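Local coordinates for protein ADP-ribosyltransferase (Staphylococcus aureus, PDB 1OJQ) that catalyses NAD+-dependent mono-ADP-ribosylation of proteins, probably of Rho-type small GTPases as in other C3 exoenzymes, at residues S41-N44 and T45-S49; Y131-N134 and G135-T139; E59-Q62 and E63-Q67; V181-P184 and R185-Y189. All coordinates share one frame; numbering follows the deposited sequence.

Interaction 1. Residues S41-N44 and T45-S49; sequences SPIN and TPLRS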
loop_
_atom_site.group_PDB
_atom_site.type_symbol
_atom_site.label_atom_id
_atom_site.label_comp_id
_atom_site.label_asym_id
_atom_site.label_seq_id
_atom_site.Cartn_x
_atom_site.Cartn_y
_atom_site.Cartn_z
ATOM N N SER A 41 12.336 6.151 4.656
ATOM C CA SER A 41 12.156 7.590 4.894
ATOM C C SER A 41 13.093 8.486 4.103
ATOM O O SER A 41 12.634 9.561 3.694
ATOM C CB SER A 41 12.253 7.909 6.396
ATOM O OG SER A 41 13.564 7.749 6.892
ATOM N N PRO A 42 14.360 8.206 3.840
ATOM C CA PRO A 42 15.174 9.169 3.083
ATOM C C PRO A 42 14.717 9.416 1.648
ATOM O O PRO A 42 15.148 10.372 0.993
ATOM C CB PRO A 42 16.550 8.488 3.017
ATOM C CG PRO A 42 16.543 7.621 4.240
ATOM C CD PRO A 42 15.157 7.028 4.251
ATOM N N ILE A 43 13.863 8.529 1.160
ATOM C CA ILE A 43 13.243 8.648 -0.157
ATOM C C ILE A 43 11.822 9.162 -0.030
ATOM O O ILE A 43 11.386 10.078 -0.721
ATOM C CB ILE A 43 13.293 7.269 -0.844
ATOM C CG1 ILE A 43 14.721 6.930 -1.288
ATOM C CG2 ILE A 43 12.271 7.162 -1.976
ATOM C CD1 ILE A 43 14.947 5.459 -1.542
ATOM N N ASN A 44 11.072 8.535 0.881
ATOM C CA ASN A 44 9.670 8.923 1.074
ATOM C C ASN A 44 9.515 10.387 1.404
ATOM O O ASN A 44 8.741 11.130 0.802
ATOM C CB ASN A 44 9.094 8.066 2.196
ATOM C CG ASN A 44 7.678 8.364 2.619
ATOM O OD1 ASN A 44 7.072 9.390 2.325
ATOM N ND2 ASN A 44 7.100 7.419 3.388
ATOM N N THR A 45 10.236 10.880 2.412
ATOM C CA THR A 45 9.990 12.275 2.824
ATOM C C THR A 45 10.305 13.294 1.752
ATOM O O THR A 45 9.473 14.163 1.460
ATOM C CB THR A 45 10.785 12.540 4.120
ATOM O OG1 THR A 45 10.204 11.669 5.106
ATOM C CG2 THR A 45 10.617 13.975 4.574
ATOM N N PRO A 46 11.472 13.253 1.110
ATOM C CA PRO A 46 11.712 14.206 0.035
ATOM C C PRO A 46 10.722 14.093 -1.119
ATOM O O PRO A 46 10.311 15.060 -1.774
ATOM C CB PRO A 46 13.116 13.792 -0.438
ATOM C CG PRO A 46 13.748 13.133 0.748
ATOM C CD PRO A 46 12.619 12.370 1.385
ATOM N N LEU A 47 10.306 12.872 -1.456
ATOM C CA LEU A 47 9.404 12.745 -2.608
ATOM C C LEU A 47 8.089 13.434 -2.266
ATOM O O LEU A 47 7.504 14.110 -3.110
ATOM C CB LEU A 47 9.176 11.277 -2.946
ATOM C CG LEU A 47 10.091 10.592 -3.953
ATOM C CD1 LEU A 47 9.800 9.097 -4.013
ATOM C CD2 LEU A 47 9.959 11.198 -5.344
ATOM N N ARG A 48 7.654 13.262 -1.015
ATOM C CA ARG A 48 6.424 13.941 -0.617
ATOM C C ARG A 48 6.599 15.452 -0.628
ATOM O O ARG A 48 5.785 16.207 -1.176
ATOM C CB ARG A 48 5.975 13.463 0.769
ATOM C CG ARG A 48 5.413 12.030 0.716
ATOM C CD ARG A 48 5.090 11.576 2.137
ATOM N NE ARG A 48 4.296 10.350 2.159
ATOM C CZ ARG A 48 4.090 9.610 3.245
ATOM N NH1 ARG A 48 4.621 9.951 4.416
ATOM N NH2 ARG A 48 3.349 8.509 3.178
ATOM N N SER A 49 7.685 15.925 -0.014
ATOM C CA SER A 49 7.952 17.353 -0.002
ATOM C C SER A 49 7.998 17.949 -1.402
ATOM O O SER A 49 7.579 19.089 -1.606
ATOM C CB SER A 49 9.306 17.647 0.657
ATOM O OG SER A 49 9.277 17.369 2.034
#

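Interaction 2. Residues Y131-N134 and G135-T139; sequences YREN and GYSST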
loop_
_atom_site.group_PDB
_atom_site.type_symbol
_atom_site.label_atom_id
_atom_site.label_comp_id
_atom_site.label_asym_id
_atom_site.label_seq_id
_atom_site.Cartn_x
_atom_site.Cartn_y
_atom_site.Cartn_z
ATOM N N TYR A 131 -7.166 9.544 -3.773
ATOM C CA TYR A 131 -6.032 9.883 -2.934
ATOM C C TYR A 131 -4.756 9.449 -3.655
ATOM O O TYR A 131 -4.761 8.402 -4.313
ATOM C CB TYR A 131 -6.128 9.207 -1.556
ATOM C CG TYR A 131 -7.363 9.736 -0.819
ATOM C CD1 TYR A 131 -8.573 9.059 -0.926
ATOM C CD2 TYR A 131 -7.282 10.893 -0.058
ATOM C CE1 TYR A 131 -9.684 9.542 -0.266
ATOM C CE2 TYR A 131 -8.408 11.376 0.606
ATOM C CZ TYR A 131 -9.596 10.693 0.496
ATOM O OH TYR A 131 -10.723 11.153 1.138
ATOM N N ARG A 132 -3.717 10.271 -3.534
ATOM C CA ARG A 132 -2.460 9.970 -4.214
ATOM C C ARG A 132 -1.311 9.891 -3.225
ATOM O O ARG A 132 -1.252 10.699 -2.283
ATOM C CB ARG A 132 -2.153 11.054 -5.252
ATOM C CG ARG A 132 -0.904 10.841 -6.094
ATOM C CD ARG A 132 -0.522 12.162 -6.765
ATOM N NE ARG A 132 0.680 12.006 -7.575
ATOM C CZ ARG A 132 0.668 11.702 -8.867
ATOM N NH1 ARG A 132 -0.483 11.520 -9.502
ATOM N NH2 ARG A 132 1.817 11.582 -9.525
ATOM N N GLU A 133 -0.403 8.939 -3.415
ATOM C CA GLU A 133 0.784 8.871 -2.564
ATOM C C GLU A 133 1.970 9.314 -3.407
ATOM O O GLU A 133 2.197 8.678 -4.442
ATOM C CB GLU A 133 0.972 7.455 -2.035
ATOM C CG GLU A 133 2.320 7.126 -1.426
ATOM C CD GLU A 133 2.608 8.048 -0.257
ATOM O OE1 GLU A 133 1.782 8.054 0.693
ATOM O OE2 GLU A 133 3.620 8.772 -0.280
ATOM N N ASN A 134 2.699 10.362 -3.030
ATOM C CA ASN A 134 3.810 10.753 -3.887
ATOM C C ASN A 134 5.057 9.918 -3.661
ATOM O O ASN A 134 5.939 9.881 -4.537
ATOM C CB ASN A 134 4.114 12.243 -3.680
ATOM C CG ASN A 134 3.044 13.023 -4.442
ATOM O OD1 ASN A 134 2.745 12.658 -5.576
ATOM N ND2 ASN A 134 2.485 14.031 -3.799
ATOM N N GLY A 135 5.130 9.276 -2.495
ATOM C CA GLY A 135 6.201 8.303 -2.306
ATOM C C GLY A 135 5.781 6.988 -2.965
ATOM O O GLY A 135 4.811 6.982 -3.717
ATOM N N TYR A 136 6.528 5.936 -2.674
ATOM C CA TYR A 136 6.157 4.584 -3.098
ATOM C C TYR A 136 5.072 4.042 -2.178
ATOM O O TYR A 136 4.877 4.574 -1.085
ATOM C CB TYR A 136 7.385 3.651 -3.101
ATOM C CG TYR A 136 8.382 4.134 -4.149
ATOM C CD1 TYR A 136 8.352 3.705 -5.466
ATOM C CD2 TYR A 136 9.372 5.040 -3.767
ATOM C CE1 TYR A 136 9.284 4.164 -6.405
ATOM C CE2 TYR A 136 10.288 5.508 -4.687
ATOM C CZ TYR A 136 10.241 5.074 -5.995
ATOM O OH TYR A 136 11.179 5.563 -6.876
ATOM N N SER A 137 4.347 2.993 -2.584
ATOM C CA SER A 137 3.318 2.448 -1.695
ATOM C C SER A 137 3.633 0.992 -1.368
ATOM O O SER A 137 3.757 0.150 -2.277
ATOM C CB SER A 137 1.950 2.511 -2.361
ATOM O OG SER A 137 1.515 3.850 -2.559
ATOM N N SER A 138 3.758 0.707 -0.085
ATOM C CA SER A 138 4.034 -0.651 0.373
ATOM C C SER A 138 2.728 -1.338 0.745
ATOM O O SER A 138 1.999 -0.785 1.556
ATOM C CB SER A 138 4.974 -0.627 1.581
ATOM O OG SER A 138 6.183 0.037 1.211
ATOM N N THR A 139 2.441 -2.493 0.177
ATOM C CA THR A 139 1.180 -3.194 0.359
ATOM C C THR A 139 1.488 -4.670 0.540
ATOM O O THR A 139 2.666 -5.030 0.419
ATOM C CB THR A 139 0.231 -3.037 -0.850
ATOM O OG1 THR A 139 0.749 -3.792 -1.968
ATOM C CG2 THR A 139 0.152 -1.583 -1.300
HETATM O O HOH W 1 5.395 6.514 0.533
#

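Interaction 3. Residues E59-Q62 and E63-Q67; sequences ENIQ and EQVRQ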
loop_
_atom_site.group_PDB
_atom_site.type_symbol
_atom_site.label_atom_id
_atom_site.label_comp_id
_atom_site.label_asym_id
_atom_site.label_seq_id
_atom_site.Cartn_x
_atom_site.Cartn_y
_atom_site.Cartn_z
ATOM N N GLU A 59 21.125 14.578 -5.311
ATOM C CA GLU A 59 21.563 13.657 -6.372
ATOM C C GLU A 59 21.495 12.194 -5.958
ATOM O O GLU A 59 21.180 11.319 -6.783
ATOM C CB GLU A 59 23.000 13.963 -6.821
ATOM C CG GLU A 59 23.132 15.342 -7.443
ATOM C CD GLU A 59 22.486 15.510 -8.794
ATOM O OE1 GLU A 59 21.949 14.546 -9.370
ATOM O OE2 GLU A 59 22.526 16.657 -9.307
ATOM N N ASN A 60 21.794 11.906 -4.680
ATOM C CA ASN A 60 21.768 10.488 -4.320
ATOM C C ASN A 60 20.349 9.946 -4.368
ATOM O O ASN A 60 20.088 8.829 -4.842
ATOM C CB ASN A 60 22.430 10.311 -2.948
ATOM C CG ASN A 60 21.677 10.953 -1.799
ATOM O OD1 ASN A 60 21.326 12.127 -1.883
ATOM N ND2 ASN A 60 21.438 10.185 -0.743
ATOM N N ILE A 61 19.401 10.754 -3.886
ATOM C CA ILE A 61 17.992 10.323 -3.894
ATOM C C ILE A 61 17.442 10.283 -5.317
ATOM O O ILE A 61 16.717 9.336 -5.652
ATOM C CB ILE A 61 17.146 11.212 -2.962
ATOM C CG1 ILE A 61 17.653 11.176 -1.515
ATOM C CG2 ILE A 61 15.675 10.845 -3.020
ATOM C CD1 ILE A 61 17.781 9.795 -0.895
ATOM N N GLN A 62 17.776 11.221 -6.199
ATOM C CA GLN A 62 17.347 11.086 -7.587
ATOM C C GLN A 62 17.801 9.758 -8.190
ATOM O O GLN A 62 17.060 9.091 -8.897
ATOM C CB GLN A 62 17.884 12.203 -8.475
ATOM C CG GLN A 62 17.278 13.582 -8.181
ATOM C CD GLN A 62 17.688 14.600 -9.235
ATOM O OE1 GLN A 62 17.901 15.783 -8.958
ATOM N NE2 GLN A 62 17.831 14.140 -10.476
ATOM N N GLU A 63 19.044 9.369 -7.945
ATOM C CA GLU A 63 19.542 8.124 -8.544
ATOM C C GLU A 63 18.783 6.932 -7.990
ATOM O O GLU A 63 18.465 5.988 -8.712
ATOM C CB GLU A 63 21.051 7.991 -8.276
ATOM C CG GLU A 63 21.616 6.638 -8.647
ATOM C CD GLU A 63 23.140 6.560 -8.672
ATOM O OE1 GLU A 63 23.873 7.550 -8.491
ATOM O OE2 GLU A 63 23.649 5.440 -8.919
ATOM N N GLN A 64 18.485 6.992 -6.691
ATOM C CA GLN A 64 17.726 5.919 -6.055
ATOM C C GLN A 64 16.290 5.836 -6.563
ATOM O O GLN A 64 15.791 4.724 -6.739
ATOM C CB GLN A 64 17.764 6.135 -4.539
ATOM C CG GLN A 64 19.147 5.701 -4.006
ATOM C CD GLN A 64 19.316 6.100 -2.552
ATOM O OE1 GLN A 64 18.375 5.955 -1.770
ATOM N NE2 GLN A 64 20.485 6.619 -2.189
ATOM N N VAL A 65 15.679 7.000 -6.798
ATOM C CA VAL A 65 14.325 7.039 -7.369
ATOM C C VAL A 65 14.316 6.536 -8.807
ATOM O O VAL A 65 13.450 5.707 -9.126
ATOM C CB VAL A 65 13.712 8.453 -7.282
ATOM C CG1 VAL A 65 12.468 8.545 -8.145
ATOM C CG2 VAL A 65 13.454 8.761 -5.804
ATOM N N ARG A 66 15.219 6.992 -9.674
ATOM C CA ARG A 66 15.227 6.411 -11.026
ATOM C C ARG A 66 15.378 4.897 -10.980
ATOM O O ARG A 66 14.733 4.141 -11.721
ATOM C CB ARG A 66 16.358 7.037 -11.852
ATOM C CG ARG A 66 15.949 8.428 -12.382
ATOM C CD ARG A 66 17.039 9.006 -13.264
ATOM N NE ARG A 66 18.262 9.363 -12.540
ATOM C CZ ARG A 66 18.433 10.566 -12.003
ATOM N NH1 ARG A 66 17.488 11.487 -12.102
ATOM N NH2 ARG A 66 19.571 10.829 -11.364
ATOM N N GLN A 67 16.266 4.436 -10.084
ATOM C CA GLN A 67 16.498 3.005 -9.946
ATOM C C GLN A 67 15.229 2.289 -9.504
ATOM O O GLN A 67 14.861 1.315 -10.171
ATOM C CB GLN A 67 17.652 2.746 -8.962
ATOM C CG GLN A 67 17.884 1.280 -8.645
ATOM C CD GLN A 67 18.194 0.387 -9.810
ATOM O OE1 GLN A 67 17.441 -0.549 -10.135
ATOM N NE2 GLN A 67 19.302 0.610 -10.487
HETATM O O HOH W 2 21.580 7.657 0.265
#

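Interaction 4. Residues V181-P184 and R185-Y189; sequences VLLP and RGTEY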
loop_
_atom_site.group_PDB
_atom_site.type_symbol
_atom_site.label_atom_id
_atom_site.label_comp_id
_atom_site.label_asym_id
_atom_site.label_seq_id
_atom_site.Cartn_x
_atom_site.Cartn_y
_atom_site.Cartn_z
ATOM N N VAL A 181 4.005 -6.356 -1.725
ATOM C CA VAL A 181 3.963 -5.878 -3.107
ATOM C C VAL A 181 4.307 -4.394 -3.088
ATOM O O VAL A 181 3.660 -3.658 -2.321
ATOM C CB VAL A 181 2.583 -6.111 -3.746
ATOM C CG1 VAL A 181 2.434 -5.394 -5.071
ATOM C CG2 VAL A 181 2.388 -7.623 -3.884
ATOM N N LEU A 182 5.289 -3.959 -3.850
ATOM C CA LEU A 182 5.686 -2.548 -3.885
ATOM C C LEU A 182 5.072 -1.873 -5.099
ATOM O O LEU A 182 5.291 -2.362 -6.208
ATOM C CB LEU A 182 7.215 -2.493 -3.884
ATOM C CG LEU A 182 7.844 -1.129 -3.607
ATOM C CD1 LEU A 182 7.424 -0.615 -2.236
ATOM C CD2 LEU A 182 9.355 -1.228 -3.763
ATOM N N LEU A 183 4.318 -0.794 -4.944
ATOM C CA LEU A 183 3.708 -0.072 -6.061
ATOM C C LEU A 183 4.472 1.195 -6.417
ATOM O O LEU A 183 5.138 1.789 -5.559
ATOM C CB LEU A 183 2.243 0.289 -5.725
ATOM C CG LEU A 183 1.364 -0.876 -5.228
ATOM C CD1 LEU A 183 -0.031 -0.391 -4.850
ATOM C CD2 LEU A 183 1.333 -1.961 -6.291
ATOM N N PRO A 184 4.398 1.642 -7.663
ATOM C CA PRO A 184 5.077 2.836 -8.120
ATOM C C PRO A 184 4.740 4.064 -7.281
ATOM O O PRO A 184 3.648 4.194 -6.728
ATOM C CB PRO A 184 4.468 3.094 -9.509
ATOM C CG PRO A 184 4.028 1.752 -9.969
ATOM C CD PRO A 184 3.640 0.982 -8.741
ATOM N N ARG A 185 5.706 4.966 -7.245
ATOM C CA ARG A 185 5.443 6.280 -6.667
ATOM C C ARG A 185 4.326 6.941 -7.465
ATOM O O ARG A 185 4.184 6.746 -8.666
ATOM C CB ARG A 185 6.700 7.133 -6.629
ATOM C CG ARG A 185 7.274 7.482 -8.012
ATOM C CD ARG A 185 8.643 8.128 -7.799
ATOM N NE ARG A 185 9.272 8.536 -9.045
ATOM C CZ ARG A 185 9.216 9.768 -9.526
ATOM N NH1 ARG A 185 8.549 10.705 -8.849
ATOM N NH2 ARG A 185 9.812 10.076 -10.668
ATOM N N GLY A 186 3.502 7.726 -6.768
ATOM C CA GLY A 186 2.448 8.450 -7.464
ATOM C C GLY A 186 1.225 7.578 -7.716
ATOM O O GLY A 186 0.405 7.851 -8.599
ATOM N N THR A 187 1.096 6.515 -6.926
ATOM C CA THR A 187 -0.083 5.658 -6.997
ATOM C C THR A 187 -1.317 6.454 -6.592
ATOM O O THR A 187 -1.309 7.191 -5.615
ATOM C CB THR A 187 0.092 4.398 -6.119
ATOM O OG1 THR A 187 1.005 3.490 -6.770
ATOM C CG2 THR A 187 -1.211 3.636 -5.954
ATOM N N GLU A 188 -2.388 6.278 -7.370
ATOM C CA GLU A 188 -3.660 6.896 -7.035
ATOM C C GLU A 188 -4.726 5.834 -6.836
ATOM O O GLU A 188 -4.753 4.882 -7.624
ATOM C CB GLU A 188 -4.139 7.820 -8.160
ATOM C CG GLU A 188 -3.142 8.928 -8.468
ATOM C CD GLU A 188 -3.578 9.650 -9.744
ATOM O OE1 GLU A 188 -3.474 9.030 -10.828
ATOM O OE2 GLU A 188 -4.007 10.812 -9.596
ATOM N N TYR A 189 -5.584 6.030 -5.840
ATOM C CA TYR A 189 -6.689 5.087 -5.648
ATOM C C TYR A 189 -7.968 5.883 -5.392
ATOM O O TYR A 189 -7.891 6.930 -4.741
ATOM C CB TYR A 189 -6.425 4.105 -4.516
ATOM C CG TYR A 189 -6.031 4.704 -3.188
ATOM C CD1 TYR A 189 -6.987 4.942 -2.202
ATOM C CD2 TYR A 189 -4.702 5.026 -2.935
ATOM C CE1 TYR A 189 -6.614 5.490 -0.982
ATOM C CE2 TYR A 189 -4.329 5.576 -1.717
ATOM C CZ TYR A 189 -5.299 5.800 -0.757
ATOM O OH TYR A 189 -4.939 6.351 0.458
HETATM O O HOH W 3 2.768 5.221 -4.472
#

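Interaction 1. Residues S41-N44 and T45-S49
Asn44 and Arg48, one helical turn apart, meet through their side chains. The amide of Asn44 rises over one face of the Arg48 guanidinium, its plane turned 82° against that of the arginine. Asn44 OD1 comes within 2.9 Å of Arg48 NE, but it sits above the flat group where no N-H points at it, so this is a close polar approach and no hydrogen bond. Asn44 ND2 lies on that face too, near the rim, 3.7 Å from Arg48 NH1. The side-chain conformations bring them together: Asn44 has CG opposite its backbone N (chi1 176°), while Arg48 runs extended from CG to NE and slides past the amide. Beneath them the main chain closes the turn, Arg48 N donating to Asn44 O at 3.0 Å.

On another side of the helix the contact is apolar. Ile43 and Leu47 lie side by side, CG2 of Ile43 touching CD1 of Leu47 at 3.7 Å, and both also pack on Tyr136. Pro46 has no N-H to give to the turn before; its CG instead presses on Pro42 O at 3.1 Å, and the helix kinks there. Thr45 N to Ser41 O and Leu47 N to Ile43 O hold the turns around that gap.

Outward from the amide, Arg48 turns NE and NH2 to the Glu133 carboxylate, NH2 in a salt bridge, which is why NE does not serve Asn44 OD1. Arg48 and Glu133 both contact NAD+ in the nucleotide-bound enzyme, so this short helix lines the NAD+ site of the ADP-ribosyltransferase fold.

Interaction 2. Residues Y131-N134 and G135-T139
Glu133 reaches over the turn to Gly135 and Tyr136, in the link that carries the chain from strand 130-133 of the mixed sheet to strand 137-140 of the three-stranded one. This is the junction between the two sheets of the ADP-ribosyltransferase core, and Ser138 and Thr139 begin the segment that, with Gln140 of the NAD+ site, probably corresponds to the Ser-Thr-Ser motif of relatives.

Of the direct hydrogen bonds, one spans the turn: Gly135 N donates at 2.7 Å to Glu133 OE2, which accepts with its anti lone pair, the one facing away from the other carboxylate oxygen. A bend at chi2 of 59° folds the glutamate back over the turn to receive it. The second runs from the strand into the turn, where Arg132 NE gives its hydrogen to Asn134 OD1 at 2.9 Å, with the acceptor lying in the guanidinium plane.

Van der Waals contact adds to this. Ser137 OG rests against the glutamate's aliphatic part, 3.6 Å from Glu133 CG. The Tyr136 ring packs on helices 41-49 and 59-73, and its hydroxyl is hydrogen-bonded to Asp69.

The remaining charge and water contacts centre on the carboxylate. Both its oxygens face Arg48, OE1 opposite NH2 and OE2 opposite NE. A water donates a hydrogen bond to Tyr136 O at 2.6 Å and a weak one to Glu133 OE2 at 3.0 Å.

Interaction 3. Residues E59-Q62 and E63-Q67
Four consecutive i to i+4 hydrogen bonds join 59-62 to 63-67 in regular alpha-helix, from Glu63 N to Glu59 O on to Arg66 N to Gln62 O, the last nearly straight at 178°.

Around this backbone the side chains sort by face. Arg66 folds back at chi3 (-68°) and lays its guanidinium over the carbonyl of its own turn, so that Gln62 O stands 3.7 Å above the centre of the group. The aliphatic start of Gln62 lies on the same side of that plane, CB being 3.6 Å from Arg66 NH2. Glu59 OE1 is 4.8 Å from Arg66 NH2, a separation at which the opposite charges can attract without touching.

Roughly on the far side of the helix from the Gln62-Arg66 pair, Asn60 and Gln64 bring their amides together nearly perpendicular, 84° apart. A water ties them, accepting from Asn60 ND2 at 2.7 Å and from Gln64 NE2 at 2.9 Å. The CG of Gln64 meanwhile leans on Asn60 O at 3.4 Å.

The inward face is aliphatic: Ile61 CG2 meets Val65 CG2 at 4.1 Å, and Val65 also packs on Leu47 and Tyr136. Helix 59-73, within a predicted coiled coil, is therefore amphipathic here. Its branched side chains seal it against helix 41-49, while a water bridge and an attraction that probably remains weak and solvent-screened tie together its outer groups.

Interaction 4. Residues V181-P184 and R185-Y189
A type II beta turn over Pro184-Thr187, between strand 180-183 of the three-stranded sheet and strand 187-196 of the mixed sheet, is closed by Thr187 reaching back to Pro184. It is a second crossing from one sheet of the ADP-ribosyltransferase core to the other, beside the link that carries Glu133.

Pro184 O is the shared acceptor of the turn. Thr187 OG1 donates to it at 2.7 Å, lying in the carbonyl plane with a C=O...O angle of 145°. The threonine reaches it because OG1 stands beside its own backbone N, opposite the carbonyl carbon (chi1 -74°). Thr187 N adds a weak, strongly bent bond to Pro184 O at 3.5 Å. A water makes up for the slack, giving a hydrogen to Pro184 O at 2.6 Å and accepting one from Thr187 N at 3.2 Å. The hydroxyl is also backed by carbon: Leu183 CB is 3.6 Å from Thr187 OG1, and Pro184 CD 4.1 Å from it.

Between the two ends the chain reverses, with Gly186 at the positive-phi i+2 position. Arg185 swings its long side chain off the turn; NE forms a salt bridge with Asp69 of helix 59-73, and NH1 a hydrogen bond to Gly52 O in the loop before that helix. Thr187 then joins Glu133 through the backbone.

One carbonyl thus receives a hydroxyl and a water at short range and an amide only weakly. In this largely buried turn that mix satisfies both the polar oxygen and the threonine hydroxyl, and the water completes what the backbone alone leaves long.

Interactions 2 and 4 lie near the centre of the chain and join the same two sheets: strands 130-133 and 187-196 are neighbours in one, 137-140 and 180-183 in the other. The centres of the two interactions are about 5 Å apart. Both turns carry a side-chain to backbone bond and a bridging water, but in interaction 2 a carboxylate accepts from an amide, while in interaction 4 a hydroxyl donates to a carbonyl. Interactions 1 and 3 lie farther out, on successive helices with apolar inward faces and polar outer ones. Interaction 1 meets interaction 2 through the Arg48-Glu133 salt bridge. Tyr136, Val65 and Arg185 pack together where interactions 2, 3 and 4 converge.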